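Local coordinates for glutamine amidotransferase domain-containing protein (Streptococcus mutans, PDB 3L7N) that probably acts as a class I glutamine amidotransferase, releasing ammonia from glutamine for transfer to an acceptor that is not known, at residues Glu12-Gly15 with Ala16-Trp20; Pro58-Lys62 with Lys63-Tyr67; Val90-Gly93 with Ala94-Gly98; Pro147-Pro150 with Asp151-Val155. One frame throughout, in Å; residues are numbered along the deposited sequence.

Contact 1 of 4, residues Glu12-Gly15 with Ala16-Trp20; sequences EAPG and AYLAW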
loop_
_atom_site.group_PDB
_atom_site.type_symbol
_atom_site.label_atom_id
_atom_site.label_comp_id
_atom_site.label_asym_id
_atom_site.label_seq_id
_atom_site.Cartn_x
_atom_site.Cartn_y
_atom_site.Cartn_z
ATOM N N GLU A 12 1.293 -10.809 -0.468
ATOM C CA GLU A 12 0.999 -9.436 -0.214
ATOM C C GLU A 12 0.632 -9.264 1.262
ATOM O O GLU A 12 -0.580 -8.981 1.621
ATOM C CB GLU A 12 -0.119 -9.014 -1.083
ATOM C CG GLU A 12 0.114 -9.323 -2.482
ATOM C CD GLU A 12 0.976 -8.320 -3.132
ATOM O OE1 GLU A 12 1.376 -7.326 -2.421
ATOM O OE2 GLU A 12 1.214 -8.453 -4.382
ATOM N N ALA A 13 1.600 -9.532 2.129
ATOM C CA ALA A 13 1.331 -9.639 3.569
ATOM C C ALA A 13 1.211 -8.281 4.240
ATOM O O ALA A 13 1.907 -7.348 3.877
ATOM C CB ALA A 13 2.428 -10.424 4.216
ATOM N N PRO A 14 0.454 -8.204 5.321
ATOM C CA PRO A 14 0.395 -6.946 6.026
ATOM C C PRO A 14 1.791 -6.466 6.591
ATOM O O PRO A 14 1.921 -5.275 7.051
ATOM C CB PRO A 14 -0.564 -7.240 7.179
ATOM C CG PRO A 14 -0.544 -8.709 7.335
ATOM C CD PRO A 14 -0.220 -9.291 6.051
ATOM N N GLY A 15 2.776 -7.373 6.630
ATOM C CA GLY A 15 4.042 -7.152 7.421
ATOM C C GLY A 15 4.000 -6.151 8.603
ATOM O O GLY A 15 3.265 -6.329 9.574
ATOM N N ALA A 16 4.773 -5.099 8.514
ATOM C CA ALA A 16 4.874 -4.182 9.630
ATOM C C ALA A 16 3.578 -3.498 10.018
ATOM O O ALA A 16 3.494 -2.981 11.106
ATOM C CB ALA A 16 5.934 -3.168 9.388
ATOM N N TYR A 17 2.565 -3.438 9.093
ATOM C CA TYR A 17 1.241 -2.860 9.479
ATOM C C TYR A 17 0.629 -3.739 10.559
ATOM O O TYR A 17 0.118 -3.237 11.598
ATOM C CB TYR A 17 0.304 -2.765 8.308
ATOM C CG TYR A 17 0.646 -1.692 7.303
ATOM C CD1 TYR A 17 0.225 -0.356 7.496
ATOM C CD2 TYR A 17 1.362 -2.006 6.116
ATOM C CE1 TYR A 17 0.483 0.644 6.537
ATOM C CE2 TYR A 17 1.706 -0.994 5.183
ATOM C CZ TYR A 17 1.237 0.336 5.406
ATOM O OH TYR A 17 1.538 1.323 4.517
ATOM N N LEU A 18 0.753 -5.078 10.374
ATOM C CA LEU A 18 0.230 -6.025 11.335
ATOM C C LEU A 18 1.017 -5.941 12.601
ATOM O O LEU A 18 0.425 -5.850 13.687
ATOM C CB LEU A 18 0.264 -7.439 10.789
ATOM C CG LEU A 18 -0.409 -8.509 11.670
ATOM C CD1 LEU A 18 -1.739 -8.007 12.241
ATOM C CD2 LEU A 18 -0.611 -9.878 10.899
ATOM N N ALA A 19 2.370 -5.935 12.489
ATOM C CA ALA A 19 3.244 -5.845 13.684
ATOM C C ALA A 19 2.942 -4.613 14.531
ATOM O O ALA A 19 2.769 -4.699 15.768
ATOM C CB ALA A 19 4.589 -5.836 13.287
ATOM N N TRP A 20 2.847 -3.475 13.876
ATOM C CA TRP A 20 2.404 -2.259 14.518
ATOM C C TRP A 20 1.133 -2.476 15.222
ATOM O O TRP A 20 1.004 -2.159 16.402
ATOM C CB TRP A 20 2.246 -1.110 13.486
ATOM C CG TRP A 20 1.717 0.142 14.116
ATOM C CD1 TRP A 20 2.421 1.049 14.892
ATOM C CD2 TRP A 20 0.352 0.569 14.137
ATOM N NE1 TRP A 20 1.563 2.026 15.372
ATOM C CE2 TRP A 20 0.289 1.755 14.935
ATOM C CE3 TRP A 20 -0.825 0.100 13.523
ATOM C CZ2 TRP A 20 -0.921 2.488 15.122
ATOM C CZ3 TRP A 20 -2.064 0.826 13.753
ATOM C CH2 TRP A 20 -2.082 1.989 14.537
#

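Contact 2 of 4, residues Pro58-Lys62 with Lys63-Tyr67; sequences PSSTK and KEFPY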
loop_
_atom_site.group_PDB
_atom_site.type_symbol
_atom_site.label_atom_id
_atom_site.label_comp_id
_atom_site.label_asym_id
_atom_site.label_seq_id
_atom_site.Cartn_x
_atom_site.Cartn_y
_atom_site.Cartn_z
ATOM N N PRO A 58 -7.066 -2.844 -10.318
ATOM C CA PRO A 58 -8.457 -2.520 -9.933
ATOM C C PRO A 58 -9.434 -2.906 -11.005
ATOM O O PRO A 58 -10.610 -2.774 -10.816
ATOM C CB PRO A 58 -8.434 -1.029 -9.765
ATOM C CG PRO A 58 -7.076 -0.720 -9.458
ATOM C CD PRO A 58 -6.200 -1.673 -10.192
ATOM N N SER A 59 -8.960 -3.374 -12.134
ATOM C CA SER A 59 -9.911 -3.749 -13.185
ATOM C C SER A 59 -9.861 -5.191 -13.567
ATOM O O SER A 59 -10.654 -5.619 -14.374
ATOM C CB SER A 59 -9.759 -2.870 -14.436
ATOM O OG SER A 59 -8.474 -3.035 -14.985
ATOM N N SER A 60 -8.928 -5.950 -12.981
ATOM C CA SER A 60 -8.941 -7.432 -13.085
ATOM C C SER A 60 -10.327 -8.047 -12.968
ATOM O O SER A 60 -11.236 -7.583 -12.163
ATOM C CB SER A 60 -8.031 -8.056 -12.068
ATOM O OG SER A 60 -6.710 -7.624 -12.232
ATOM N N THR A 61 -10.507 -9.085 -13.723
ATOM C CA THR A 61 -11.779 -9.628 -13.929
ATOM C C THR A 61 -11.924 -10.943 -13.096
ATOM O O THR A 61 -10.932 -11.530 -12.729
ATOM C CB THR A 61 -11.972 -9.881 -15.420
ATOM O OG1 THR A 61 -13.332 -10.066 -15.678
ATOM C CG2 THR A 61 -11.169 -11.160 -15.898
ATOM N N LYS A 62 -13.161 -11.353 -12.758
ATOM C CA LYS A 62 -13.364 -12.688 -12.066
ATOM C C LYS A 62 -13.044 -13.894 -12.951
ATOM O O LYS A 62 -13.012 -14.959 -12.497
ATOM C CB LYS A 62 -14.761 -12.835 -11.456
ATOM C CG LYS A 62 -15.009 -11.910 -10.344
ATOM C CD LYS A 62 -16.073 -12.411 -9.350
ATOM C CE LYS A 62 -17.113 -11.287 -9.008
ATOM N NZ LYS A 62 -17.771 -11.627 -7.774
ATOM N N LYS A 63 -12.794 -13.692 -14.210
ATOM C CA LYS A 63 -12.405 -14.769 -15.006
ATOM C C LYS A 63 -10.964 -15.037 -14.755
ATOM O O LYS A 63 -10.554 -16.150 -14.732
ATOM C CB LYS A 63 -12.674 -14.464 -16.488
ATOM C CG LYS A 63 -12.967 -15.753 -17.378
ATOM C CD LYS A 63 -14.504 -15.913 -17.744
ATOM C CE LYS A 63 -14.737 -17.185 -18.697
ATOM N NZ LYS A 63 -14.422 -18.491 -18.004
ATOM N N GLU A 64 -10.200 -13.991 -14.496
ATOM C CA GLU A 64 -8.798 -14.173 -14.061
ATOM C C GLU A 64 -8.650 -14.605 -12.568
ATOM O O GLU A 64 -7.723 -15.352 -12.235
ATOM C CB GLU A 64 -7.893 -12.918 -14.304
ATOM C CG GLU A 64 -7.885 -12.287 -15.743
ATOM C CD GLU A 64 -7.625 -10.699 -15.698
ATOM O OE1 GLU A 64 -8.572 -9.917 -16.041
ATOM O OE2 GLU A 64 -6.536 -10.268 -15.192
ATOM N N PHE A 65 -9.477 -14.053 -11.674
ATOM C CA PHE A 65 -9.296 -14.267 -10.249
ATOM C C PHE A 65 -10.608 -14.487 -9.637
ATOM O O PHE A 65 -11.237 -13.521 -9.196
ATOM C CB PHE A 65 -8.705 -13.019 -9.611
ATOM C CG PHE A 65 -7.309 -12.711 -10.043
ATOM C CD1 PHE A 65 -6.204 -13.393 -9.477
ATOM C CD2 PHE A 65 -7.068 -11.705 -10.975
ATOM C CE1 PHE A 65 -4.869 -13.078 -9.878
ATOM C CE2 PHE A 65 -5.743 -11.385 -11.397
ATOM C CZ PHE A 65 -4.654 -12.066 -10.851
ATOM N N PRO A 66 -11.082 -15.756 -9.595
ATOM C CA PRO A 66 -12.502 -15.963 -9.442
ATOM C C PRO A 66 -13.071 -15.449 -8.083
ATOM O O PRO A 66 -14.350 -15.392 -7.903
ATOM C CB PRO A 66 -12.632 -17.451 -9.546
ATOM C CG PRO A 66 -11.544 -17.866 -10.307
ATOM C CD PRO A 66 -10.430 -16.940 -10.098
ATOM N N TYR A 67 -12.153 -15.097 -7.136
ATOM C CA TYR A 67 -12.528 -14.699 -5.713
ATOM C C TYR A 67 -12.491 -13.197 -5.535
ATOM O O TYR A 67 -12.869 -12.671 -4.492
ATOM C CB TYR A 67 -11.551 -15.314 -4.733
ATOM C CG TYR A 67 -10.085 -14.959 -5.059
ATOM C CD1 TYR A 67 -9.551 -13.720 -4.702
ATOM C CD2 TYR A 67 -9.257 -15.848 -5.801
ATOM C CE1 TYR A 67 -8.254 -13.369 -5.036
ATOM C CE2 TYR A 67 -7.955 -15.508 -6.105
ATOM C CZ TYR A 67 -7.473 -14.244 -5.728
ATOM O OH TYR A 67 -6.198 -13.870 -6.035
#

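Contact 3 of 4, residues Val90-Gly93 with Ala94-Gly98; sequences VCLG and AQLMG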
loop_
_atom_site.group_PDB
_atom_site.type_symbol
_atom_site.label_atom_id
_atom_site.label_comp_id
_atom_site.label_asym_id
_atom_site.label_seq_id
_atom_site.Cartn_x
_atom_site.Cartn_y
_atom_site.Cartn_z
ATOM N N VAL A 90 -2.449 0.141 0.206
ATOM C CA VAL A 90 -1.029 -0.063 -0.219
ATOM C C VAL A 90 -0.983 -0.744 -1.614
ATOM O O VAL A 90 -1.725 -1.647 -1.853
ATOM C CB VAL A 90 -0.345 -0.956 0.767
ATOM C CG1 VAL A 90 1.058 -1.230 0.378
ATOM C CG2 VAL A 90 -0.413 -0.369 2.119
ATOM N N CYS A 91 -0.150 -0.258 -2.504
ATOM C CA CYS A 91 -0.109 -0.707 -3.878
ATOM C C CYS A 91 -1.499 -0.960 -4.417
ATOM O O CYS A 91 -2.234 -0.042 -4.535
ATOM C CB CYS A 91 0.972 -1.789 -4.108
ATOM S SG CYS A 91 0.651 -3.253 -5.020
ATOM N N LEU A 92 -1.896 -2.173 -4.717
ATOM C CA LEU A 92 -3.277 -2.349 -5.234
ATOM C C LEU A 92 -4.313 -1.682 -4.309
ATOM O O LEU A 92 -5.183 -0.982 -4.766
ATOM C CB LEU A 92 -3.614 -3.809 -5.501
ATOM C CG LEU A 92 -5.105 -4.125 -5.625
ATOM C CD1 LEU A 92 -5.698 -3.509 -6.843
ATOM C CD2 LEU A 92 -5.340 -5.616 -5.624
ATOM N N GLY A 93 -4.127 -1.797 -3.024
ATOM C CA GLY A 93 -4.979 -1.081 -2.100
ATOM C C GLY A 93 -5.035 0.449 -2.354
ATOM O O GLY A 93 -6.087 1.070 -2.182
ATOM N N ALA A 94 -3.885 1.046 -2.765
ATOM C CA ALA A 94 -3.796 2.502 -2.993
ATOM C C ALA A 94 -4.532 2.885 -4.298
ATOM O O ALA A 94 -5.145 3.911 -4.382
ATOM C CB ALA A 94 -2.461 2.906 -3.044
ATOM N N GLN A 95 -4.566 1.952 -5.243
ATOM C CA GLN A 95 -5.235 2.142 -6.497
ATOM C C GLN A 95 -6.730 1.988 -6.377
ATOM O O GLN A 95 -7.483 2.679 -7.081
ATOM C CB GLN A 95 -4.649 1.196 -7.541
ATOM C CG GLN A 95 -3.181 1.504 -7.784
ATOM C CD GLN A 95 -2.342 0.346 -8.405
ATOM O OE1 GLN A 95 -2.856 -0.534 -9.113
ATOM N NE2 GLN A 95 -1.025 0.399 -8.166
ATOM N N LEU A 96 -7.199 1.079 -5.499
ATOM C CA LEU A 96 -8.650 0.978 -5.274
ATOM C C LEU A 96 -9.144 2.215 -4.516
ATOM O O LEU A 96 -10.222 2.688 -4.752
ATOM C CB LEU A 96 -9.039 -0.308 -4.531
ATOM C CG LEU A 96 -8.776 -1.623 -5.268
ATOM C CD1 LEU A 96 -8.654 -2.745 -4.316
ATOM C CD2 LEU A 96 -9.833 -1.919 -6.242
ATOM N N MET A 97 -8.338 2.761 -3.635
ATOM C CA MET A 97 -8.724 4.021 -3.059
ATOM C C MET A 97 -8.893 5.138 -4.134
ATOM O O MET A 97 -9.899 5.857 -4.132
ATOM C CB MET A 97 -7.793 4.443 -1.977
ATOM C CG MET A 97 -7.809 3.521 -0.855
ATOM S SD MET A 97 -6.806 4.126 0.420
ATOM C CE MET A 97 -7.763 5.499 0.943
ATOM N N GLY A 98 -7.974 5.197 -5.104
ATOM C CA GLY A 98 -8.096 6.148 -6.150
ATOM C C GLY A 98 -9.453 6.039 -6.845
ATOM O O GLY A 98 -10.204 7.075 -6.993
#

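Contact 4 of 4, residues Pro147-Pro150 with Asp151-Val155; sequences PGLP and DKAQV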
loop_
_atom_site.group_PDB
_atom_site.type_symbol
_atom_site.label_atom_id
_atom_site.label_comp_id
_atom_site.label_asym_id
_atom_site.label_seq_id
_atom_site.Cartn_x
_atom_site.Cartn_y
_atom_site.Cartn_z
ATOM N N PRO A 147 -1.776 5.083 -8.579
ATOM C CA PRO A 147 -3.212 5.413 -8.446
ATOM C C PRO A 147 -3.688 6.702 -9.244
ATOM O O PRO A 147 -2.916 7.670 -9.407
ATOM C CB PRO A 147 -3.392 5.600 -6.945
ATOM C CG PRO A 147 -1.997 5.734 -6.372
ATOM C CD PRO A 147 -1.085 5.031 -7.273
ATOM N N GLY A 148 -4.943 6.673 -9.735
ATOM C CA GLY A 148 -5.704 7.911 -10.073
ATOM C C GLY A 148 -5.585 9.017 -9.023
ATOM O O GLY A 148 -5.524 8.755 -7.836
ATOM N N LEU A 149 -5.504 10.269 -9.472
ATOM C CA LEU A 149 -5.526 11.419 -8.514
ATOM C C LEU A 149 -6.782 12.318 -8.721
ATOM O O LEU A 149 -6.829 13.118 -9.639
ATOM C CB LEU A 149 -4.235 12.242 -8.609
ATOM C CG LEU A 149 -4.100 13.302 -7.527
ATOM C CD1 LEU A 149 -3.611 12.663 -6.206
ATOM C CD2 LEU A 149 -3.170 14.484 -7.950
ATOM N N PRO A 150 -7.809 12.105 -7.935
ATOM C CA PRO A 150 -8.962 13.017 -7.977
ATOM C C PRO A 150 -8.585 14.376 -7.479
ATOM O O PRO A 150 -7.589 14.515 -6.734
ATOM C CB PRO A 150 -9.938 12.400 -7.005
ATOM C CG PRO A 150 -9.219 11.244 -6.365
ATOM C CD PRO A 150 -7.829 11.213 -6.786
ATOM N N ASP A 151 -9.364 15.390 -7.860
ATOM C CA ASP A 151 -8.951 16.796 -7.687
ATOM C C ASP A 151 -8.719 17.159 -6.239
ATOM O O ASP A 151 -7.974 18.067 -5.974
ATOM C CB ASP A 151 -9.981 17.756 -8.253
ATOM C CG ASP A 151 -10.059 17.721 -9.761
ATOM O OD1 ASP A 151 -9.149 17.123 -10.416
ATOM O OD2 ASP A 151 -11.076 18.270 -10.302
ATOM N N LYS A 152 -9.403 16.475 -5.330
ATOM C CA LYS A 152 -9.338 16.806 -3.913
ATOM C C LYS A 152 -8.223 16.042 -3.216
ATOM O O LYS A 152 -8.009 16.202 -2.014
ATOM C CB LYS A 152 -10.678 16.516 -3.233
ATOM C CG LYS A 152 -11.784 16.104 -4.191
ATOM C CD LYS A 152 -12.585 14.936 -3.641
ATOM C CE LYS A 152 -12.223 13.638 -4.345
ATOM N NZ LYS A 152 -13.202 12.555 -4.052
ATOM N N ALA A 153 -7.515 15.209 -3.970
ATOM C CA ALA A 153 -6.422 14.429 -3.392
ATOM C C ALA A 153 -5.124 15.165 -3.553
ATOM O O ALA A 153 -4.935 15.868 -4.550
ATOM C CB ALA A 153 -6.347 13.059 -4.023
ATOM N N GLN A 154 -4.227 15.023 -2.565
ATOM C CA GLN A 154 -2.848 15.614 -2.633
ATOM C C GLN A 154 -1.776 14.548 -2.756
ATOM O O GLN A 154 -1.869 13.520 -2.126
ATOM C CB GLN A 154 -2.578 16.428 -1.405
ATOM C CG GLN A 154 -3.416 17.667 -1.339
ATOM C CD GLN A 154 -3.664 18.102 0.051
ATOM O OE1 GLN A 154 -4.665 17.734 0.649
ATOM N NE2 GLN A 154 -2.732 18.858 0.610
ATOM N N VAL A 155 -0.751 14.800 -3.565
ATOM C CA VAL A 155 0.449 13.961 -3.553
ATOM C C VAL A 155 1.441 14.415 -2.419
ATOM O O VAL A 155 1.892 15.609 -2.378
ATOM C CB VAL A 155 1.160 13.982 -4.899
ATOM C CG1 VAL A 155 2.412 13.134 -4.852
ATOM C CG2 VAL A 155 0.201 13.530 -6.045
#

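Contact 1 of 4, residues Glu12-Gly15 with Ala16-Trp20
The ring of Tyr17 meets Pro14 O at its edge and near its own plane, with CD2 3.4 Å from that oxygen; Leu225 of helix 219-233, Phe5 and Met52 also touch this side chain. Trp20 lies one turn on, with Tyr17 O at the edge of its indole. Its NE1 is hydrogen-bonded to Asp230. The Tyr17 ring reaches Pro14 O because CG stands beside the backbone N (chi1 -72°), and that same N donates to the same oxygen, Tyr17 N to Pro14 O 2.8 Å. Gly15 O takes the next two N-H groups: the bond from Ala19 N is 3.1 Å long and nearly straight, while the one from Leu18 N is weak. The backbone of Gly15, with phi at +23°, bends in a way that a residue without a side chain accepts easily. On the flank, Pro14 and Leu18 lie side by side and point the same way, CB to CB 3.7 Å. Leu18 CG is anti to its N (chi1 -174°), which brings CD2 to 3.8 Å from Pro14 CG. Both touch Met30 of strand 27-32. Proline has no N-H to satisfy, so it suits the loop before helix 15-23. Between the loop and the opening turn the hydrogen bonds are thus all main-chain, two carbonyls taking up three amides, while Pro14 and Leu18 pack on the sheet.

Contact 2 of 4, residues Pro58-Lys62 with Lys63-Tyr67
Thr61 O receives the N-H of Phe65 at 3.1 Å. The N-H of Glu64 also leans on this oxygen, but weakly. In return the Glu64 side chain folds back toward the backbone of Thr61, CG beside its own N and the chain bent at chi2, and OE1 accepts from Thr61 N at 3.1 Å; the exact place of OE1 is doubtful in the model, so this bond is less secure than the first. The bond from residue 61 to residue 65 closes a single alpha-turn in the surface loop joining strand 48-51 to helix 70-82. Pro66 has no N-H to offer Lys62 O, so the helical bonding does not go on, and its CA makes instead a CH...O contact of 3.3 Å with that oxygen. Ser60 OG is held from outside the turn by Ser57 N, while its CB sits obliquely against the Phe65 ring, 3.9 Å from CD2. Thr61 O lies near the plane of that ring, beyond its edge, and Gln56 is a further neighbour. The long chains suit the solvent side: Lys62 passes CD within 3.7 Å of Pro66 O on the way to a long, weak ion pair with Asp69, and Lys63 rests CB 3.7 Å from Thr61 CG2 before its amine leads away. Phe65 CB lies over the rim of one face of Tyr67, whose ring meets Tyr36 edge-to-face.

Contact 3 of 4, residues Val90-Gly93 with Ala94-Gly98
Leu92, Gly93 and Ala94 bear most of this contact, which leads from the end of strand 86-90 into helix 92-100. Leu92 sends its side chain along the helix to Leu96, CD1 to CG 3.9 Å, the two crossing obliquely. Leu92 CG is anti to its backbone N (chi1 162°) and Leu96 CG stands beside its own (chi1 -65°), which brings Leu92 CD1 and Leu96 CG together across one turn; Leu96 then packs on Val74 and Ile77 of helix 70-82. Branched apolar chains fit this buried seam between helices. Gly93 has no side chain to crowd the tight bend where the strand turns into the helix, and its carbonyl accepts from Met97 N at 3.2 Å. Met97 CG lies against the same oxygen. Ala94, a small residue, fits beside the Cys91 carbonyl. That oxygen, at the N-cap, is gripped by two amides: Gln95 N bonds at 3.1 Å, and Ala94 N adds a weak bond. Leu92 O likewise holds Leu96 N at 3.0 Å. Cys91 itself has positive phi (39°) and lies between strand 86-90 and the helix, with its CB directed away from the helical turn and its side chain against Gln177. This is consistent with the nucleophile elbow of class I glutamine amidotransferases, in which the cysteine between strand and helix attacks glutamine, a role Cys91 probably has here.

Contact 4 of 4, residues Pro147-Pro150 with Asp151-Val155
Leu149 lays CD1 against the methyl of Ala153, 3.5 Å from its CB, and the same carbon reaches Val155 CG2 at 3.9 Å. Leu149 CG is anti to the backbone N (chi1 -172°), which carries the branch across to the start of strand 154-158, where it meets the Val155 side chain at about a right angle. Beside it, the ring of Pro150 presents CD to Ala153 CB at 3.6 Å. The methyl is thus flanked by leucine and proline, and it also touches Ile167 of strand 166-170; its small size fits this buried place between them. Pro150 to Ala153 forms a type I beta turn that reverses the chain before it enters strand 154-158. Its closing bond, Ala153 N to Pro150 O, is 2.9 Å long and fairly straight at hydrogen (159°). Pro150, at the first position, gives its carbonyl to the turn while its ring packs on Ala153, and the exposed Asp151 and Lys152 occupy the two corners. The bends at chi2 and chi3 of Lys152 carry CE past Pro150 CB at 3.7 Å, and NZ donates to Tyr101 O. Pro150 in turn rests on Tyr101, Ala103 and Phe169.

Contact 3, the probable nucleophile turn, lies about 6 Å from the centre of the chain, and each of the other three touches it through at least one residue. Contact 1 reaches it through Tyr17, whose OH packs 3.5 Å from Val90 CG2. Contact 2 lies farther out, its centre 16 Å from that of contact 3, yet Pro58 closes the gap with CG 3.6 Å from Gln95 CB. Contact 4 is nearer, 12 Å between centres, and Pro147 CB rests 3.5 Å from Ala94 O. Contacts 1 and 4 lie on opposite sides of the chain's centre. The loop holding His179 and Glu181 touches both Val90 of contact 3 and Tyr17 of contact 1.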